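Local coordinates for bacteriocin (Pseudomonas syringae pv. tomato, PDB 4FZL), which degrades the cell-wall precursor lipid II, probably as a calcium-binding phosphatase of the colicin M family, and so acts as an antibacterial toxin, at residues 94-99 with 112-117; 162-167 with 224-229. All blocks are in the same frame, centred on the assembly; numbering follows the deposited sequence.

Contact 1. Residues 94-99 with 112-117; sequences LMTPFH and LTFPIQ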
ATOM      1  N   LEU A  94      -7.650  -0.518   3.998  1.00 25.57           N
ATOM      2  CA  LEU A  94      -8.543   0.234   3.125  1.00 27.66           C
ATOM      3  C   LEU A  94      -7.893   1.541   2.602  1.00 24.09           C
ATOM      4  O   LEU A  94      -7.976   1.902   1.379  1.00 27.82           O
ATOM      5  CB  LEU A  94      -9.759   0.657   3.940  1.00 32.22           C
ATOM      6  CG  LEU A  94     -10.883   1.420   3.280  1.00 35.25           C
ATOM      7  CD1 LEU A  94     -11.318   0.692   2.004  1.00 41.77           C
ATOM      8  CD2 LEU A  94     -12.003   1.546   4.306  1.00 60.23           C
ATOM      9  N   MET A  95      -7.212   2.248   3.525  1.00 22.52           N
ATOM     10  CA  MET A  95      -6.709   3.582   3.209  1.00 22.77           C
ATOM     11  C   MET A  95      -5.287   3.599   2.725  1.00 20.39           C
ATOM     12  O   MET A  95      -4.695   4.685   2.494  1.00 21.64           O
ATOM     13  CB  MET A  95      -6.932   4.558   4.361  1.00 21.94           C
ATOM     14  CG  MET A  95      -8.451   4.966   4.419  1.00 27.03           C
ATOM     15  SD  MET A  95      -8.803   5.910   5.884  1.00 28.17           S
ATOM     16  CE  MET A  95     -10.562   6.133   5.775  1.00 30.70           C
ATOM     17  N   THR A  96      -4.686   2.452   2.552  1.00 20.57           N
ATOM     18  CA  THR A  96      -3.290   2.382   2.103  1.00 20.11           C
ATOM     19  C   THR A  96      -3.035   3.115   0.760  1.00 22.30           C
ATOM     20  O   THR A  96      -2.087   3.910   0.657  1.00 22.57           O
ATOM     21  CB  THR A  96      -2.780   0.950   2.110  1.00 22.81           C
ATOM     22  OG1 THR A  96      -2.426   0.607   3.432  1.00 28.72           O
ATOM     23  CG2 THR A  96      -1.485   0.788   1.216  1.00 21.97           C
ATOM     24  N   PRO A  97      -3.895   2.910  -0.263  1.00 23.10           N
ATOM     25  CA  PRO A  97      -3.551   3.635  -1.520  1.00 24.22           C
ATOM     26  C   PRO A  97      -3.663   5.161  -1.320  1.00 20.85           C
ATOM     27  O   PRO A  97      -3.004   5.925  -1.985  1.00 24.00           O
ATOM     28  CB  PRO A  97      -4.574   3.142  -2.545  1.00 29.73           C
ATOM     29  CG  PRO A  97      -5.381   2.132  -1.847  1.00 28.85           C
ATOM     30  CD  PRO A  97      -4.904   1.871  -0.463  1.00 28.20           C
ATOM     31  N   PHE A  98      -4.569   5.599  -0.428  1.00 22.69           N
ATOM     32  CA  PHE A  98      -4.673   7.028  -0.135  1.00 22.25           C
ATOM     33  C   PHE A  98      -3.457   7.535   0.609  1.00 20.90           C
ATOM     34  O   PHE A  98      -3.022   8.684   0.471  1.00 21.66           O
ATOM     35  CB  PHE A  98      -5.923   7.332   0.665  1.00 21.37           C
ATOM     36  CG  PHE A  98      -7.185   7.118  -0.120  1.00 26.86           C
ATOM     37  CD1 PHE A  98      -7.649   8.065  -1.001  1.00 30.79           C
ATOM     38  CD2 PHE A  98      -7.889   5.930   0.009  1.00 33.03           C
ATOM     39  CE1 PHE A  98      -8.851   7.838  -1.724  1.00 30.07           C
ATOM     40  CE2 PHE A  98      -9.070   5.696  -0.715  1.00 42.04           C
ATOM     41  CZ  PHE A  98      -9.526   6.652  -1.609  1.00 33.79           C
ATOM     42  N   HIS A  99      -2.933   6.695   1.482  1.00 19.87           N
ATOM     43  CA  HIS A  99      -1.712   7.056   2.219  1.00 20.50           C
ATOM     44  C   HIS A  99      -0.555   7.232   1.226  1.00 21.07           C
ATOM     45  O   HIS A  99       0.189   8.201   1.313  1.00 22.43           O
ATOM     46  CB  HIS A  99      -1.435   5.937   3.316  1.00 21.98           C
ATOM     47  CG  HIS A  99      -0.323   6.262   4.252  1.00 23.15           C
ATOM     48  ND1 HIS A  99      -0.044   5.489   5.323  1.00 23.43           N
ATOM     49  CD2 HIS A  99       0.507   7.362   4.342  1.00 21.24           C
ATOM     50  CE1 HIS A  99       0.948   6.021   6.045  1.00 21.25           C
ATOM     51  NE2 HIS A  99       1.288   7.179   5.474  1.00 19.96           N
ATOM     52  N   LEU A 112       9.045   5.333   1.974  1.00 29.45           N
ATOM     53  CA  LEU A 112       7.883   4.893   2.768  1.00 31.15           C
ATOM     54  C   LEU A 112       8.163   3.375   2.911  1.00 28.92           C
ATOM     55  O   LEU A 112       8.831   2.737   2.044  1.00 30.82           O
ATOM     56  CB  LEU A 112       6.580   5.221   1.899  1.00 30.68           C
ATOM     57  CG  LEU A 112       5.178   4.773   2.010  1.00 39.06           C
ATOM     58  CD1 LEU A 112       4.668   5.306   3.316  1.00 39.82           C
ATOM     59  CD2 LEU A 112       4.261   5.362   0.965  1.00 36.30           C
ATOM     60  N   THR A 113       7.662   2.779   3.982  1.00 23.94           N
ATOM     61  CA  THR A 113       7.769   1.338   4.230  1.00 23.17           C
ATOM     62  C   THR A 113       6.460   0.655   4.048  1.00 21.60           C
ATOM     63  O   THR A 113       5.457   1.151   4.554  1.00 23.18           O
ATOM     64  CB  THR A 113       8.349   1.063   5.612  1.00 23.97           C
ATOM     65  OG1 THR A 113       9.628   1.701   5.689  1.00 28.54           O
ATOM     66  CG2 THR A 113       8.432  -0.433   5.894  1.00 29.69           C
ATOM     67  N   PHE A 114       6.436  -0.453   3.309  1.00 21.91           N
ATOM     68  CA  PHE A 114       5.281  -1.291   3.113  1.00 20.91           C
ATOM     69  C   PHE A 114       5.687  -2.692   3.560  1.00 23.85           C
ATOM     70  O   PHE A 114       6.210  -3.436   2.798  1.00 20.60           O
ATOM     71  CB  PHE A 114       4.800  -1.318   1.658  1.00 26.29           C
ATOM     72  CG  PHE A 114       3.364  -1.769   1.465  1.00 21.12           C
ATOM     73  CD1 PHE A 114       2.614  -2.385   2.426  1.00 20.19           C
ATOM     74  CD2 PHE A 114       2.761  -1.603   0.263  1.00 19.39           C
ATOM     75  CE1 PHE A 114       1.318  -2.756   2.214  1.00 19.61           C
ATOM     76  CE2 PHE A 114       1.484  -2.030   0.005  1.00 20.04           C
ATOM     77  CZ  PHE A 114       0.755  -2.618   1.004  1.00 20.38           C
ATOM     78  N   PRO A 115       5.551  -2.988   4.858  1.00 21.13           N
ATOM     79  CA  PRO A 115       6.049  -4.302   5.336  1.00 22.35           C
ATOM     80  C   PRO A 115       5.517  -5.462   4.473  1.00 19.92           C
ATOM     81  O   PRO A 115       4.307  -5.479   4.158  1.00 21.35           O
ATOM     82  CB  PRO A 115       5.557  -4.368   6.779  1.00 25.65           C
ATOM     83  CG  PRO A 115       5.462  -2.883   7.149  1.00 25.49           C
ATOM     84  CD  PRO A 115       4.950  -2.183   5.939  1.00 24.88           C
ATOM     85  N   ILE A 116       6.375  -6.419   4.140  1.00 23.80           N
ATOM     86  CA  ILE A 116       5.911  -7.439   3.176  1.00 20.12           C
ATOM     87  C   ILE A 116       4.633  -8.167   3.639  1.00 18.88           C
ATOM     88  O   ILE A 116       3.805  -8.558   2.819  1.00 23.46           O
ATOM     89  CB  ILE A 116       7.111  -8.394   2.817  1.00 20.54           C
ATOM     90  CG1 ILE A 116       6.853  -9.169   1.529  1.00 19.51           C
ATOM     91  CG2 ILE A 116       7.416  -9.374   3.975  1.00 21.65           C
ATOM     92  CD1 ILE A 116       8.068  -9.886   0.942  1.00 22.68           C
ATOM     93  N   GLN A 117       4.558  -8.397   4.946  1.00 19.80           N
ATOM     94  CA  GLN A 117       3.415  -9.084   5.471  1.00 22.26           C
ATOM     95  C   GLN A 117       2.062  -8.301   5.368  1.00 23.58           C
ATOM     96  O   GLN A 117       1.004  -8.863   5.425  1.00 25.64           O
ATOM     97  CB  GLN A 117       3.722  -9.549   6.898  1.00 30.62           C
ATOM     98  CG  GLN A 117       3.768  -8.423   7.885  1.00 37.39           C
ATOM     99  CD  GLN A 117       5.152  -7.821   8.118  1.00 41.38           C
ATOM    100  OE1 GLN A 117       6.042  -7.945   7.289  1.00 30.94           O
ATOM    101  NE2 GLN A 117       5.326  -7.173   9.274  1.00 47.87           N
TER
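Thr96 and His99 meet Phe114 and Leu112 in a small, buried side-chain contact near the centre of the chain. It packs the first turn of helix 96-106 against a short edge of the mixed sheet in this colicin M-type fold. Strand 112-113 runs parallel to strand 224-227, and the helix start lies across from it. The interface is sparse, with 135 Å² buried in all. The backbones stay well apart, and only side-chain ends span the gap.

Two pairs do the touching. In the first, the methyl CG2 of Thr96 lies 4.1 Å from CZ, the far end of the Phe114 ring. This methyl is anti to the backbone N, while OG1 lies on the N side. The polar and apolar branches are thus split: CG2 serves the ring, and OG1 is hydrogen-bonded to Asp50 and to the backbone N of Gly92. Phe114 has its own CG anti to the backbone N (chi1 -160°), which carries the ring end towards the helix. Its ring also touches Leu165 and Ile226, so it links this contact to the calcium-binding part of the chain.

The second pair is looser and joins His99 to Leu112. The imidazole is held at both nitrogens, ND1 by Asp50 and NE2 by ND1 of His88. Asp50 therefore ties together both helix residues of the contact, and the bonds at ND1 and NE2 should fix the ring's rotation. CD1 of Leu112 lies oblique to the imidazole, 4.4 Å from NE2 of His99.

Contact 2. Residues 162-167 with 224-229; sequences WLTLGN and YSIEIP. With CA (calcium ion), chain C.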
ATOM      1  N   TRP A 162      -2.205  -3.564  -5.322  1.00 22.98           N
ATOM      2  CA  TRP A 162      -1.881  -3.254  -6.695  1.00 19.97           C
ATOM      3  C   TRP A 162      -1.994  -1.759  -6.989  1.00 17.91           C
ATOM      4  O   TRP A 162      -1.247  -1.234  -7.795  1.00 20.95           O
ATOM      5  CB  TRP A 162      -2.746  -4.088  -7.653  1.00 27.77           C
ATOM      6  CG  TRP A 162      -2.452  -3.830  -9.086  1.00 28.56           C
ATOM      7  CD1 TRP A 162      -1.414  -4.327  -9.863  1.00 26.38           C
ATOM      8  CD2 TRP A 162      -3.227  -2.953  -9.957  1.00 28.68           C
ATOM      9  NE1 TRP A 162      -1.469  -3.767 -11.154  1.00 27.69           N
ATOM     10  CE2 TRP A 162      -2.562  -2.951 -11.261  1.00 31.31           C
ATOM     11  CE3 TRP A 162      -4.367  -2.176  -9.772  1.00 30.93           C
ATOM     12  CZ2 TRP A 162      -3.029  -2.178 -12.323  1.00 30.92           C
ATOM     13  CZ3 TRP A 162      -4.840  -1.437 -10.846  1.00 38.96           C
ATOM     14  CH2 TRP A 162      -4.199  -1.445 -12.095  1.00 34.08           C
ATOM     15  N   LEU A 163      -2.967  -1.089  -6.442  1.00 23.65           N
ATOM     16  CA  LEU A 163      -3.135   0.341  -6.693  1.00 24.47           C
ATOM     17  C   LEU A 163      -1.919   1.113  -6.269  1.00 25.93           C
ATOM     18  O   LEU A 163      -1.547   2.130  -6.898  1.00 33.31           O
ATOM     19  CB  LEU A 163      -4.356   0.856  -5.940  1.00 23.33           C
ATOM     20  CG  LEU A 163      -5.721   0.462  -6.469  1.00 21.42           C
ATOM     21  CD1 LEU A 163      -6.905   0.804  -5.582  1.00 22.93           C
ATOM     22  CD2 LEU A 163      -5.902   0.915  -7.936  1.00 28.88           C
ATOM     23  N   THR A 164      -1.243   0.609  -5.237  1.00 20.38           N
ATOM     24  CA  THR A 164      -0.077   1.269  -4.685  1.00 23.11           C
ATOM     25  C   THR A 164       1.213   0.807  -5.388  1.00 20.87           C
ATOM     26  O   THR A 164       2.068   1.638  -5.697  1.00 25.46           O
ATOM     27  CB  THR A 164       0.035   0.938  -3.185  1.00 25.24           C
ATOM     28  OG1 THR A 164      -1.146   1.433  -2.501  1.00 28.88           O
ATOM     29  CG2 THR A 164       1.312   1.500  -2.622  1.00 22.09           C
ATOM     30  N   LEU A 165       1.344  -0.498  -5.633  1.00 17.93           N
ATOM     31  CA  LEU A 165       2.602  -1.131  -6.107  1.00 18.32           C
ATOM     32  C   LEU A 165       2.659  -1.512  -7.596  1.00 21.19           C
ATOM     33  O   LEU A 165       3.736  -1.643  -8.188  1.00 22.53           O
ATOM     34  CB  LEU A 165       2.807  -2.434  -5.330  1.00 21.05           C
ATOM     35  CG  LEU A 165       3.088  -2.215  -3.824  1.00 18.69           C
ATOM     36  CD1 LEU A 165       3.172  -3.564  -3.121  1.00 20.36           C
ATOM     37  CD2 LEU A 165       4.342  -1.343  -3.597  1.00 21.57           C
ATOM     38  N   GLY A 166       1.489  -1.807  -8.190  1.00 21.00           N
ATOM     39  CA  GLY A 166       1.488  -2.327  -9.532  1.00 22.71           C
ATOM     40  C   GLY A 166       2.190  -3.702  -9.586  1.00 21.13           C
ATOM     41  O   GLY A 166       1.842  -4.635  -8.826  1.00 27.30           O
ATOM     42  N   ASN A 167       3.153  -3.857 -10.489  1.00 22.24           N
ATOM     43  CA  ASN A 167       4.019  -5.024 -10.456  1.00 22.45           C
ATOM     44  C   ASN A 167       5.183  -4.765  -9.520  1.00 20.54           C
ATOM     45  O   ASN A 167       5.555  -3.650  -9.342  1.00 23.74           O
ATOM     46  CB  ASN A 167       4.575  -5.331 -11.849  1.00 26.49           C
ATOM     47  CG  ASN A 167       3.483  -5.643 -12.841  1.00 31.39           C
ATOM     48  OD1 ASN A 167       2.458  -6.292 -12.499  1.00 30.78           O
ATOM     49  ND2 ASN A 167       3.652  -5.178 -14.061  1.00 41.26           N
ATOM     50  N   TYR A 224       8.933   8.584  -5.157  1.00 22.25           N
ATOM     51  CA  TYR A 224       9.666   8.084  -4.029  1.00 24.81           C
ATOM     52  C   TYR A 224       9.769   6.569  -4.072  1.00 20.30           C
ATOM     53  O   TYR A 224       9.074   5.902  -4.863  1.00 23.50           O
ATOM     54  CB  TYR A 224       8.985   8.580  -2.741  1.00 26.03           C
ATOM     55  CG  TYR A 224       7.540   8.101  -2.542  1.00 23.75           C
ATOM     56  CD1 TYR A 224       7.275   6.855  -1.984  1.00 19.93           C
ATOM     57  CD2 TYR A 224       6.446   8.866  -2.969  1.00 22.52           C
ATOM     58  CE1 TYR A 224       5.958   6.495  -1.758  1.00 19.51           C
ATOM     59  CE2 TYR A 224       5.122   8.435  -2.807  1.00 22.29           C
ATOM     60  CZ  TYR A 224       4.914   7.251  -2.184  1.00 22.61           C
ATOM     61  OH  TYR A 224       3.626   6.797  -2.007  1.00 23.17           O
ATOM     62  N   SER A 225      10.570   6.031  -3.162  1.00 22.08           N
ATOM     63  CA  SER A 225      10.853   4.595  -3.058  1.00 21.00           C
ATOM     64  C   SER A 225       9.925   4.036  -1.983  1.00 20.83           C
ATOM     65  O   SER A 225       9.813   4.576  -0.894  1.00 23.33           O
ATOM     66  CB  SER A 225      12.358   4.426  -2.748  1.00 27.28           C
ATOM     67  OG  SER A 225      12.647   3.075  -2.413  1.00 31.25           O
ATOM     68  N   ILE A 226       9.371   2.846  -2.271  1.00 21.73           N
ATOM     69  CA  ILE A 226       8.643   2.068  -1.332  1.00 21.09           C
ATOM     70  C   ILE A 226       9.545   0.862  -0.993  1.00 21.20           C
ATOM     71  O   ILE A 226       9.834  -0.003  -1.841  1.00 22.35           O
ATOM     72  CB  ILE A 226       7.249   1.628  -1.837  1.00 20.68           C
ATOM     73  CG1 ILE A 226       6.368   2.851  -2.120  1.00 21.61           C
ATOM     74  CG2 ILE A 226       6.534   0.724  -0.812  1.00 21.66           C
ATOM     75  CD1 ILE A 226       4.937   2.552  -2.444  1.00 23.07           C
ATOM     76  N   GLU A 227       9.936   0.782   0.287  1.00 20.50           N
ATOM     77  CA  GLU A 227      10.709  -0.339   0.808  1.00 21.50           C
ATOM     78  C   GLU A 227       9.775  -1.402   1.256  1.00 23.58           C
ATOM     79  O   GLU A 227       8.762  -1.076   1.888  1.00 22.76           O
ATOM     80  CB  GLU A 227      11.613   0.123   1.950  1.00 23.71           C
ATOM     81  CG  GLU A 227      12.555   1.180   1.504  1.00 27.33           C
ATOM     82  CD  GLU A 227      13.567   1.647   2.513  1.00 39.06           C
ATOM     83  OE1 GLU A 227      13.543   1.210   3.662  1.00 40.18           O
ATOM     84  OE2 GLU A 227      14.436   2.415   2.092  1.00 41.26           O
ATOM     85  N   ILE A 228      10.066  -2.658   0.933  1.00 21.01           N
ATOM     86  CA  ILE A 228       9.132  -3.748   1.178  1.00 17.53           C
ATOM     87  C   ILE A 228       9.889  -4.833   2.013  1.00 18.91           C
ATOM     88  O   ILE A 228      10.244  -5.885   1.499  1.00 24.29           O
ATOM     89  CB  ILE A 228       8.556  -4.352  -0.098  1.00 19.76           C
ATOM     90  CG1 ILE A 228       7.967  -3.312  -0.980  1.00 21.33           C
ATOM     91  CG2 ILE A 228       7.512  -5.381   0.277  1.00 21.44           C
ATOM     92  CD1 ILE A 228       7.436  -3.811  -2.351  1.00 22.07           C
ATOM     93  N   PRO A 229      10.197  -4.467   3.303  1.00 22.99           N
ATOM     94  CA  PRO A 229      11.097  -5.286   4.075  1.00 21.08           C
ATOM     95  C   PRO A 229      10.439  -6.549   4.588  1.00 22.53           C
ATOM     96  O   PRO A 229       9.222  -6.576   4.699  1.00 25.01           O
ATOM     97  CB  PRO A 229      11.504  -4.346   5.245  1.00 24.54           C
ATOM     98  CG  PRO A 229      10.207  -3.576   5.505  1.00 26.53           C
ATOM     99  CD  PRO A 229       9.702  -3.307   4.087  1.00 28.44           C
TER
HETATM  100 CA    CA C 301       5.704  -1.275  -9.162  1.00 24.96          CA
HETATM  101  O   HOH W   1       4.372  -1.224 -11.257  1.00 31.81           O
HETATM  102  O   HOH W   2       4.888   0.561  -9.043  1.00 35.35           O
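Apolar packing joins Thr164 and Leu165, at the end of helix 159-165, to Ile226 and Ile228 on and just after strand 224-227. CG2 of Thr164 touches CD1 of Ile226 at 3.8 Å, and the two side chains cross at about a right angle. One methyl of Leu165, CD2, does most of the rest. It lies 4.1 Å from CG2 of Ile226 and also reaches CD1 of the same residue, so it meets both branches of that isoleucine. The same CD2 is 4.1 Å from CD1 of Ile228. In Ile226, CG1 is anti to the carbonyl carbon (chi1 -62°) and CG2 is anti to the backbone N, which turns both branches to the helix, CD1 to Thr164 and Leu165, CG2 to Leu165.

The helix end packs on an interior strand of the mixed sheet. Strand 224-227 is parallel to strand 112-113 and antiparallel to strand 184-197. On that last strand, Ile226 touches Tyr197 and Ile228 touches Ala192.

Backbone bonding shapes the end of the helix. Gly166 N bonds to Trp162 O at 2.8 Å. Gly166 then leaves helical geometry with a positive phi of 64°, and the chain turns into strand 167-178.

Metal coordination uses this same turn. Two main-chain oxygens bind the calcium ion, Leu165 O at 2.2 Å and Asn167 O at 2.4 Å. Both carboxylate oxygens of Asp195, on strand 184-197, bind it as well. Leu165 thus serves the metal with its carbonyl and the apolar core with its side chain. Two waters also bind the calcium ion, and one of them accepts a weak hydrogen bond from Asn167 N at 3.0 Å.

Both contacts are buried. In contact 1 Thr96 and His99 have polar ends bonded to Asp50, while the touching atoms of contact 2 are all methyl carbons. They share the sheet: strands 112-113 and 224-227 are neighbours, probably joined by a bond from Glu227 N to Leu112 O and, just past the first strand, one from Phe114 N to Glu227 O. Each packs a different helix end on one strand and the residue just after it: the start of 96-106 on 112-114 in contact 1, the finish of 159-165 on 226-228 in contact 2. The helices also meet, where Pro97 packs on Thr164. Contact 1 lies beside Asp50 and histidines, whereas contact 2 borders the calcium ion.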